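Vascular protein tyrosine phosphatase 1 (Rattus norvegicus, PDB 3I36) probably removes phosphate from phosphotyrosine residues of proteins, this chain being the catalytic domain of a receptor-type protein tyrosine phosphatase. Local coordinates at residues 32-37 / 47-52; 86-91 / 96-101; 131-136 / 187-192. One frame throughout, in Å; residues are numbered along the deposited sequence.

Contact 1: 32-37 / 47-52; sequences EAYFKK and AEEYED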
loop_
_atom_site.group_PDB
_atom_site.type_symbol
_atom_site.label_atom_id
_atom_site.label_comp_id
_atom_site.label_asym_id
_atom_site.label_seq_id
_atom_site.Cartn_x
_atom_site.Cartn_y
_atom_site.Cartn_z
ATOM N N GLU A 32 -13.790 21.014 7.039
ATOM C CA GLU A 32 -13.504 22.003 6.008
ATOM C C GLU A 32 -12.812 23.237 6.581
ATOM O O GLU A 32 -11.873 23.760 5.981
ATOM C CB GLU A 32 -14.745 22.393 5.205
ATOM C CG GLU A 32 -14.414 23.415 4.115
ATOM C CD GLU A 32 -15.268 23.271 2.871
ATOM O OE1 GLU A 32 -16.035 22.291 2.768
ATOM O OE2 GLU A 32 -15.161 24.147 1.988
ATOM N N ALA A 33 -13.267 23.692 7.743
ATOM C CA ALA A 33 -12.669 24.859 8.378
ATOM C C ALA A 33 -11.251 24.524 8.794
ATOM O O ALA A 33 -10.349 25.352 8.680
ATOM C CB ALA A 33 -13.477 25.282 9.583
ATOM N N TYR A 34 -11.070 23.307 9.292
ATOM C CA TYR A 34 -9.765 22.844 9.716
ATOM C C TYR A 34 -8.816 22.852 8.521
ATOM O O TYR A 34 -7.675 23.323 8.608
ATOM C CB TYR A 34 -9.884 21.441 10.321
ATOM C CG TYR A 34 -8.630 20.632 10.197
ATOM C CD1 TYR A 34 -7.640 20.689 11.173
ATOM C CD2 TYR A 34 -8.425 19.809 9.099
ATOM C CE1 TYR A 34 -6.475 19.943 11.050
ATOM C CE2 TYR A 34 -7.272 19.081 8.966
ATOM C CZ TYR A 34 -6.303 19.145 9.948
ATOM O OH TYR A 34 -5.164 18.399 9.811
ATOM N N PHE A 35 -9.310 22.346 7.395
ATOM C CA PHE A 35 -8.517 22.247 6.176
ATOM C C PHE A 35 -8.080 23.628 5.692
ATOM O O PHE A 35 -6.918 23.836 5.335
ATOM C CB PHE A 35 -9.328 21.546 5.089
ATOM C CG PHE A 35 -8.587 21.365 3.805
ATOM C CD1 PHE A 35 -8.017 20.149 3.492
ATOM C CD2 PHE A 35 -8.472 22.410 2.905
ATOM C CE1 PHE A 35 -7.333 19.981 2.304
ATOM C CE2 PHE A 35 -7.795 22.246 1.718
ATOM C CZ PHE A 35 -7.223 21.037 1.419
ATOM N N LYS A 36 -9.021 24.566 5.667
ATOM C CA LYS A 36 -8.718 25.932 5.256
ATOM C C LYS A 36 -7.659 26.518 6.176
ATOM O O LYS A 36 -6.732 27.177 5.724
ATOM C CB LYS A 36 -9.977 26.802 5.289
ATOM N N LYS A 37 -7.813 26.270 7.474
ATOM C CA LYS A 37 -6.864 26.739 8.467
ATOM C C LYS A 37 -5.472 26.186 8.175
ATOM O O LYS A 37 -4.477 26.910 8.203
ATOM C CB LYS A 37 -7.321 26.289 9.848
ATOM C CG LYS A 37 -6.503 26.812 11.000
ATOM C CD LYS A 37 -7.072 26.291 12.312
ATOM C CE LYS A 37 -8.558 26.596 12.419
ATOM N NZ LYS A 37 -9.212 25.803 13.505
ATOM N N ALA A 47 1.991 21.375 6.725
ATOM C CA ALA A 47 3.435 21.202 6.760
ATOM C C ALA A 47 3.894 20.908 8.183
ATOM O O ALA A 47 4.778 20.084 8.400
ATOM C CB ALA A 47 4.143 22.444 6.204
ATOM N N GLU A 48 3.283 21.589 9.148
ATOM C CA GLU A 48 3.621 21.390 10.548
ATOM C C GLU A 48 3.238 19.990 11.019
ATOM O O GLU A 48 4.003 19.323 11.723
ATOM C CB GLU A 48 2.920 22.432 11.418
ATOM C CG GLU A 48 3.269 22.318 12.892
ATOM C CD GLU A 48 2.638 23.430 13.717
ATOM O OE1 GLU A 48 1.495 23.827 13.403
ATOM O OE2 GLU A 48 3.291 23.909 14.668
ATOM N N GLU A 49 2.046 19.550 10.640
ATOM C CA GLU A 49 1.599 18.218 11.031
ATOM C C GLU A 49 2.549 17.200 10.442
ATOM O O GLU A 49 2.977 16.262 11.110
ATOM C CB GLU A 49 0.188 17.951 10.515
ATOM C CG GLU A 49 -0.877 18.668 11.290
ATOM C CD GLU A 49 -2.259 18.415 10.729
ATOM O OE1 GLU A 49 -3.171 19.190 11.064
ATOM O OE2 GLU A 49 -2.424 17.450 9.953
ATOM N N TYR A 50 2.876 17.398 9.171
ATOM C CA TYR A 50 3.694 16.443 8.460
ATOM C C TYR A 50 5.111 16.431 9.025
ATOM O O TYR A 50 5.735 15.380 9.137
ATOM C CB TYR A 50 3.697 16.778 6.971
ATOM C CG TYR A 50 4.324 15.695 6.156
ATOM C CD1 TYR A 50 3.682 14.474 5.981
ATOM C CD2 TYR A 50 5.568 15.882 5.575
ATOM C CE1 TYR A 50 4.270 13.468 5.241
ATOM C CE2 TYR A 50 6.157 14.894 4.838
ATOM C CZ TYR A 50 5.507 13.687 4.678
ATOM O OH TYR A 50 6.108 12.717 3.943
ATOM N N GLU A 51 5.611 17.603 9.403
ATOM C CA GLU A 51 6.933 17.695 10.011
ATOM C C GLU A 51 6.944 16.977 11.352
ATOM O O GLU A 51 7.930 16.339 11.729
ATOM C CB GLU A 51 7.343 19.157 10.193
ATOM C CG GLU A 51 8.600 19.352 11.031
ATOM C CD GLU A 51 9.862 18.848 10.347
ATOM O OE1 GLU A 51 9.817 18.514 9.142
ATOM O OE2 GLU A 51 10.909 18.787 11.021
ATOM N N ASP A 52 5.830 17.062 12.064
ATOM C CA ASP A 52 5.687 16.369 13.348
ATOM C C ASP A 52 5.742 14.863 13.190
ATOM O O ASP A 52 6.096 14.143 14.120
ATOM C CB ASP A 52 4.363 16.741 14.005
ATOM C CG ASP A 52 4.432 18.058 14.726
ATOM O OD1 ASP A 52 5.558 18.567 14.926
ATOM O OD2 ASP A 52 3.363 18.578 15.092
#
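Y34 and E49 both belong to helix 28-53, yet their CA atoms are only 12.3 Å apart, whereas fifteen residues of straight alpha helix would span some 22 Å, so the chain must bend between the two segments. On each side of the bend the helix is regular, as the bonds from K36 N to E32 O and from D52 N to E48 O attest. The contact is narrow and rests on one pair of side chains, which reach for each other from opposite directions. Y34 OH donates to E49 OE1 at 2.5 Å, a distance so short that its exact value is doubtful, though the pairing is clear. The acceptor lies at the edge of the phenol ring and near its plane, with OE1 3.4 Å from CE1, and ring and carboxylate are turned only 24° from each other. This nearly coplanar meeting needs length on both sides: tyrosine carries its hydroxyl at the far end of a rigid ring, and E49 answers with a chain stretched straight beyond CG (chi2 178°). The other oxygen, E49 OE2, turns to helix 290-305. The buried carboxylate is therefore hydrogen-bonded by two phenols, Y34 at OE1 and Y293 at OE2, and these would probably help to stabilise a negative charge away from water. Y34 also rests on N297 of helix 290-305, while E49 touches Y273 of helix 272-280. The arrangement is that of a bent N-terminal helix laid against the helical side of a tyrosine phosphatase domain, its two arms tied across the bend by a tyrosine-glutamate hydrogen bond.

Contact 2: 86-91 / 96-101; sequences RVKLSV and TDDYIN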
loop_
_atom_site.group_PDB
_atom_site.type_symbol
_atom_site.label_atom_id
_atom_site.label_comp_id
_atom_site.label_asym_id
_atom_site.label_seq_id
_atom_site.Cartn_x
_atom_site.Cartn_y
_atom_site.Cartn_z
ATOM N N ARG A 86 7.389 -6.405 10.203
ATOM C CA ARG A 86 7.761 -6.932 8.907
ATOM C C ARG A 86 7.025 -8.238 8.651
ATOM O O ARG A 86 6.707 -8.994 9.578
ATOM C CB ARG A 86 9.282 -7.107 8.785
ATOM C CG ARG A 86 9.840 -8.265 9.571
ATOM C CD ARG A 86 11.327 -8.390 9.311
ATOM N NE ARG A 86 11.890 -9.510 10.040
ATOM C CZ ARG A 86 12.175 -10.680 9.479
ATOM N NH1 ARG A 86 11.950 -10.865 8.185
ATOM N NH2 ARG A 86 12.680 -11.652 10.214
ATOM N N VAL A 87 6.736 -8.482 7.384
ATOM C CA VAL A 87 6.082 -9.708 6.985
ATOM C C VAL A 87 7.155 -10.784 6.954
ATOM O O VAL A 87 8.150 -10.648 6.253
ATOM C CB VAL A 87 5.447 -9.553 5.602
ATOM C CG1 VAL A 87 4.822 -10.854 5.157
ATOM C CG2 VAL A 87 4.414 -8.400 5.610
ATOM N N LYS A 88 6.955 -11.850 7.717
ATOM C CA LYS A 88 7.941 -12.920 7.779
ATOM C C LYS A 88 7.435 -14.105 6.993
ATOM O O LYS A 88 6.348 -14.598 7.252
ATOM C CB LYS A 88 8.190 -13.330 9.226
ATOM C CG LYS A 88 8.785 -12.225 10.069
ATOM C CD LYS A 88 8.916 -12.648 11.516
ATOM C CE LYS A 88 9.126 -11.437 12.412
ATOM N NZ LYS A 88 9.278 -11.816 13.847
ATOM N N LEU A 89 8.221 -14.554 6.020
ATOM C CA LEU A 89 7.825 -15.683 5.205
ATOM C C LEU A 89 8.342 -16.975 5.811
ATOM O O LEU A 89 9.085 -16.956 6.785
ATOM C CB LEU A 89 8.362 -15.516 3.790
ATOM C CG LEU A 89 8.043 -14.138 3.200
ATOM C CD1 LEU A 89 8.639 -14.026 1.798
ATOM C CD2 LEU A 89 6.519 -13.881 3.207
ATOM N N SER A 90 7.921 -18.093 5.234
ATOM C CA SER A 90 8.385 -19.394 5.669
ATOM C C SER A 90 9.884 -19.456 5.453
ATOM O O SER A 90 10.449 -18.708 4.654
ATOM C CB SER A 90 7.712 -20.492 4.848
ATOM O OG SER A 90 7.897 -20.241 3.467
ATOM N N VAL A 91 10.536 -20.335 6.190
ATOM C CA VAL A 91 11.958 -20.513 6.009
ATOM C C VAL A 91 12.167 -21.910 5.462
ATOM O O VAL A 91 11.521 -22.858 5.905
ATOM C CB VAL A 91 12.710 -20.333 7.326
ATOM C CG1 VAL A 91 12.585 -18.898 7.798
ATOM C CG2 VAL A 91 12.164 -21.281 8.378
ATOM N N THR A 96 17.076 -16.199 6.649
ATOM C CA THR A 96 16.823 -15.023 5.805
ATOM C C THR A 96 15.818 -15.321 4.706
ATOM O O THR A 96 15.364 -14.416 4.001
ATOM C CB THR A 96 18.107 -14.467 5.178
ATOM O OG1 THR A 96 18.726 -15.491 4.387
ATOM C CG2 THR A 96 19.066 -14.012 6.265
ATOM N N ASP A 97 15.459 -16.589 4.563
ATOM C CA ASP A 97 14.364 -16.941 3.664
ATOM C C ASP A 97 13.072 -16.261 4.112
ATOM O O ASP A 97 12.132 -16.147 3.344
ATOM C CB ASP A 97 14.126 -18.442 3.679
ATOM C CG ASP A 97 15.245 -19.217 3.041
ATOM O OD1 ASP A 97 16.100 -18.608 2.357
ATOM O OD2 ASP A 97 15.249 -20.445 3.226
ATOM N N ASP A 98 13.015 -15.829 5.364
ATOM C CA ASP A 98 11.768 -15.273 5.875
ATOM C C ASP A 98 11.580 -13.841 5.397
ATOM O O ASP A 98 10.540 -13.218 5.618
ATOM C CB ASP A 98 11.708 -15.359 7.409
ATOM C CG ASP A 98 12.546 -14.287 8.117
ATOM O OD1 ASP A 98 13.144 -13.395 7.472
ATOM O OD2 ASP A 98 12.592 -14.333 9.359
ATOM N N TYR A 99 12.579 -13.333 4.699
ATOM C CA TYR A 99 12.655 -11.898 4.517
ATOM C C TYR A 99 11.996 -11.421 3.252
ATOM O O TYR A 99 12.239 -11.943 2.162
ATOM C CB TYR A 99 14.093 -11.389 4.522
ATOM C CG TYR A 99 14.092 -9.900 4.390
ATOM C CD1 TYR A 99 13.889 -9.094 5.505
ATOM C CD2 TYR A 99 14.224 -9.292 3.147
ATOM C CE1 TYR A 99 13.839 -7.722 5.394
ATOM C CE2 TYR A 99 14.191 -7.905 3.023
ATOM C CZ TYR A 99 13.991 -7.132 4.162
ATOM O OH TYR A 99 13.942 -5.772 4.063
ATOM N N ILE A 100 11.174 -10.394 3.411
ATOM C CA ILE A 100 10.691 -9.647 2.272
ATOM C C ILE A 100 10.506 -8.221 2.734
ATOM O O ILE A 100 10.175 -7.959 3.900
ATOM C CB ILE A 100 9.371 -10.214 1.733
ATOM C CG1 ILE A 100 8.930 -9.429 0.480
ATOM C CG2 ILE A 100 8.314 -10.185 2.844
ATOM C CD1 ILE A 100 7.944 -10.191 -0.408
ATOM N N ASN A 101 10.757 -7.288 1.832
ATOM C CA ASN A 101 10.610 -5.901 2.178
ATOM C C ASN A 101 9.133 -5.560 2.156
ATOM O O ASN A 101 8.589 -5.165 1.126
ATOM C CB ASN A 101 11.369 -5.007 1.218
ATOM C CG ASN A 101 11.451 -3.594 1.732
ATOM O OD1 ASN A 101 10.430 -3.008 2.105
ATOM N ND2 ASN A 101 12.662 -3.047 1.792
HETATM O O HOH W 1 10.413 -9.468 6.214
#
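R86 grips D98 end-on, NH1 bonding to OD1 and NH2 to OD2, the latter at 2.8 Å, in a two-pronged salt bridge. With CG between its backbone N and carbonyl carbon (chi1 73°) and the chain then extended to NE, R86 brings its guanidinium over to D98. The planes of guanidinium and carboxylate are 56° apart, so the fit is skewed: OD2 is met on its syn side, while OD1 is approached from above the carboxylate plane. CG of K88 lies over one face of the guanidinium, 3.8 Å above it, and a water at the edge accepts from NH1. That water also donates to V87 O and accepts from I100 N at 3.0 Å, filling the place of a direct backbone bond where the two roughly antiparallel chains stand apart. They close up further along. L89 N donates to D98 O at 2.7 Å and almost straight, 175° at the hydrogen, and the CA atoms of L89 and D98 are just 4.0 Å apart. Beneath this bond is the tight, apolar part: L89 CD1 packs on I100 CB at 3.9 Å, and I100 CG2 reaches V87 CB. Branched aliphatic residues suit this buried side, where they pack against one another. The looser side faces solvent. There K88 runs off beyond its CG, and V91, exposed, merely lays CG1 alongside D98 CB at 3.7 Å; D97 spends its carboxylate on T93 N and H94 N in the connecting turn. Around the pair, V87 and L89 settle on M131 of helix 125-134, whose R130 bonds to S90 O and D97 O; Y99 packs against helices 63-66 and 68-71, and V87 continues by backbone bonding to A102 in strand 102-105.

Contact 3: 131-136 / 187-192; sequences MVWEKN and FVVKNM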
loop_
_atom_site.group_PDB
_atom_site.type_symbol
_atom_site.label_atom_id
_atom_site.label_comp_id
_atom_site.label_asym_id
_atom_site.label_seq_id
_atom_site.Cartn_x
_atom_site.Cartn_y
_atom_site.Cartn_z
ATOM N N MET A 131 4.891 -14.536 -0.435
ATOM C CA MET A 131 4.195 -13.712 0.543
ATOM C C MET A 131 2.718 -13.684 0.193
ATOM O O MET A 131 1.851 -13.837 1.051
ATOM C CB MET A 131 4.719 -12.296 0.509
ATOM C CG MET A 131 3.924 -11.386 1.419
ATOM S SD MET A 131 4.723 -9.801 1.663
ATOM C CE MET A 131 4.516 -9.027 0.069
ATOM N N VAL A 132 2.439 -13.457 -1.083
ATOM C CA VAL A 132 1.067 -13.444 -1.549
ATOM C C VAL A 132 0.394 -14.726 -1.117
ATOM O O VAL A 132 -0.709 -14.705 -0.586
ATOM C CB VAL A 132 0.988 -13.325 -3.081
ATOM C CG1 VAL A 132 -0.401 -13.775 -3.583
ATOM C CG2 VAL A 132 1.262 -11.892 -3.499
ATOM N N TRP A 133 1.068 -15.849 -1.337
ATOM C CA TRP A 133 0.467 -17.135 -1.012
ATOM C C TRP A 133 0.348 -17.337 0.490
ATOM O O TRP A 133 -0.732 -17.596 1.026
ATOM C CB TRP A 133 1.260 -18.302 -1.584
ATOM C CG TRP A 133 0.572 -19.548 -1.194
ATOM C CD1 TRP A 133 0.907 -20.403 -0.183
ATOM C CD2 TRP A 133 -0.665 -20.022 -1.731
ATOM N NE1 TRP A 133 -0.028 -21.415 -0.094
ATOM C CE2 TRP A 133 -1.005 -21.194 -1.031
ATOM C CE3 TRP A 133 -1.507 -19.571 -2.755
ATOM C CZ2 TRP A 133 -2.149 -21.933 -1.327
ATOM C CZ3 TRP A 133 -2.651 -20.305 -3.048
ATOM C CH2 TRP A 133 -2.960 -21.474 -2.334
ATOM N N GLU A 134 1.472 -17.216 1.179
ATOM C CA GLU A 134 1.505 -17.558 2.590
ATOM C C GLU A 134 0.675 -16.623 3.434
ATOM O O GLU A 134 0.204 -16.998 4.497
ATOM C CB GLU A 134 2.941 -17.567 3.097
ATOM C CG GLU A 134 3.752 -18.675 2.455
ATOM C CD GLU A 134 5.181 -18.679 2.922
ATOM O OE1 GLU A 134 5.536 -17.845 3.787
ATOM O OE2 GLU A 134 5.938 -19.524 2.416
ATOM N N LYS A 135 0.523 -15.392 2.975
ATOM C CA LYS A 135 -0.172 -14.416 3.795
ATOM C C LYS A 135 -1.613 -14.213 3.352
ATOM O O LYS A 135 -2.275 -13.296 3.812
ATOM C CB LYS A 135 0.586 -13.097 3.840
ATOM C CG LYS A 135 2.010 -13.250 4.334
ATOM C CD LYS A 135 2.076 -14.063 5.640
ATOM C CE LYS A 135 3.518 -14.135 6.159
ATOM N NZ LYS A 135 3.698 -15.118 7.265
ATOM N N ASN A 136 -2.094 -15.085 2.474
ATOM C CA ASN A 136 -3.519 -15.146 2.201
ATOM C C ASN A 136 -3.991 -13.911 1.451
ATOM O O ASN A 136 -5.099 -13.431 1.666
ATOM C CB ASN A 136 -4.286 -15.276 3.522
ATOM C CG ASN A 136 -5.688 -15.789 3.326
ATOM O OD1 ASN A 136 -5.918 -16.640 2.479
ATOM N ND2 ASN A 136 -6.638 -15.268 4.110
ATOM N N PHE A 187 -6.278 -13.269 -11.460
ATOM C CA PHE A 187 -5.417 -14.419 -11.579
ATOM C C PHE A 187 -5.974 -15.550 -10.747
ATOM O O PHE A 187 -6.832 -15.366 -9.878
ATOM C CB PHE A 187 -4.026 -14.101 -11.046
ATOM C CG PHE A 187 -3.413 -12.889 -11.657
ATOM C CD1 PHE A 187 -2.583 -13.001 -12.762
ATOM C CD2 PHE A 187 -3.673 -11.631 -11.135
ATOM C CE1 PHE A 187 -2.024 -11.876 -13.336
ATOM C CE2 PHE A 187 -3.104 -10.495 -11.698
ATOM C CZ PHE A 187 -2.282 -10.618 -12.804
ATOM N N VAL A 188 -5.476 -16.733 -11.038
ATOM C CA VAL A 188 -5.618 -17.841 -10.131
ATOM C C VAL A 188 -4.229 -18.042 -9.577
ATOM O O VAL A 188 -3.256 -18.089 -10.326
ATOM C CB VAL A 188 -6.067 -19.111 -10.856
ATOM C CG1 VAL A 188 -6.021 -20.286 -9.909
ATOM C CG2 VAL A 188 -7.469 -18.921 -11.410
ATOM N N VAL A 189 -4.131 -18.126 -8.260
ATOM C CA VAL A 189 -2.852 -18.381 -7.634
ATOM C C VAL A 189 -2.895 -19.770 -7.045
ATOM O O VAL A 189 -3.791 -20.100 -6.279
ATOM C CB VAL A 189 -2.566 -17.389 -6.513
ATOM C CG1 VAL A 189 -1.191 -17.653 -5.936
ATOM C CG2 VAL A 189 -2.660 -15.981 -7.052
ATOM N N LYS A 190 -1.919 -20.583 -7.410
ATOM C CA LYS A 190 -1.896 -21.957 -6.963
ATOM C C LYS A 190 -0.563 -22.290 -6.331
ATOM O O LYS A 190 0.499 -21.918 -6.831
ATOM C CB LYS A 190 -2.130 -22.879 -8.150
ATOM C CG LYS A 190 -2.384 -24.324 -7.794
ATOM C CD LYS A 190 -2.770 -25.079 -9.060
ATOM C CE LYS A 190 -3.245 -26.486 -8.772
ATOM N NZ LYS A 190 -3.687 -27.139 -10.043
ATOM N N ASN A 191 -0.632 -22.996 -5.219
ATOM C CA ASN A 191 0.547 -23.604 -4.666
ATOM C C ASN A 191 0.668 -25.005 -5.242
ATOM O O ASN A 191 -0.131 -25.899 -4.936
ATOM C CB ASN A 191 0.466 -23.645 -3.147
ATOM C CG ASN A 191 1.740 -24.168 -2.519
ATOM O OD1 ASN A 191 2.346 -25.112 -3.021
ATOM N ND2 ASN A 191 2.150 -23.558 -1.417
ATOM N N MET A 192 1.669 -25.191 -6.092
ATOM C CA MET A 192 1.865 -26.457 -6.783
ATOM C C MET A 192 2.214 -27.592 -5.823
ATOM O O MET A 192 1.947 -28.758 -6.109
ATOM C CB MET A 192 2.943 -26.306 -7.857
ATOM C CG MET A 192 2.569 -25.308 -8.941
ATOM S SD MET A 192 1.021 -25.745 -9.766
ATOM C CE MET A 192 1.586 -27.074 -10.837
#
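The indole of W133 carries CB of N191 on one face, 3.5 Å above the plane and displaced toward the rim. It is a CH-pi contact: CB is 3.9 Å from the centroid of the six-membered ring and 25° off its normal. The N191 amide stands steeply to the indole, the planes 73° apart, and brings ND2 to 3.3 Å from W133 NE1; both are donors, so this is mere proximity. What fixes the amide is its other end, since N191 OD1 accepts from S194 N in the turn beyond the strand. At the benzo side of the indole, V189 CG1 packs on CE3 at 3.7 Å, and V189 O approaches CZ3 obliquely. W133 reaches over the strand because CG is anti to its backbone N (chi1 180°), carrying the wide ring out from the helix. Cutting W133 back to an alanine would probably leave N191 CB without its aromatic partner and open a gap beside V189 CG1 between helix and sheet. The helix ends just after this tryptophan in a Schellman motif, with V137 N bonded to V132 O and N136 N to W133 O; asparagine suits the positive phi of N136. V132 and W133, in the last turn of helix 125-134, lie against the sheet. Strand 182-191 runs antiparallel between 196-205 and 169-178, V189 pairing through its backbone with H198, whose ring meets W133 nearly parallel; W133 also touches E196 and I169 on these flanking strands, and V132 packs on L200.

In the fold
Contacts 2 and 3 lie together, their centres about 15 Å apart, and meet at helix 125-134, which carries one segment of contact 3 and is packed on by contact 2; S90 with E134 and K88 O with K135 NZ link them. Contact 1 is the outlying one, its centre about 23 Å from the chain's centre against about 18 Å for the others, on the opposite side, and ties one bent helix to itself. In each, buried residues (E49; V87, L89, Y99 and I100; V189) sit beside more exposed ones. The chemistry differs: one hydrogen bond to a buried carboxylate in contact 1, a salt bridge, water and aliphatic packing in contact 2, aromatic and apolar packing alone in contact 3.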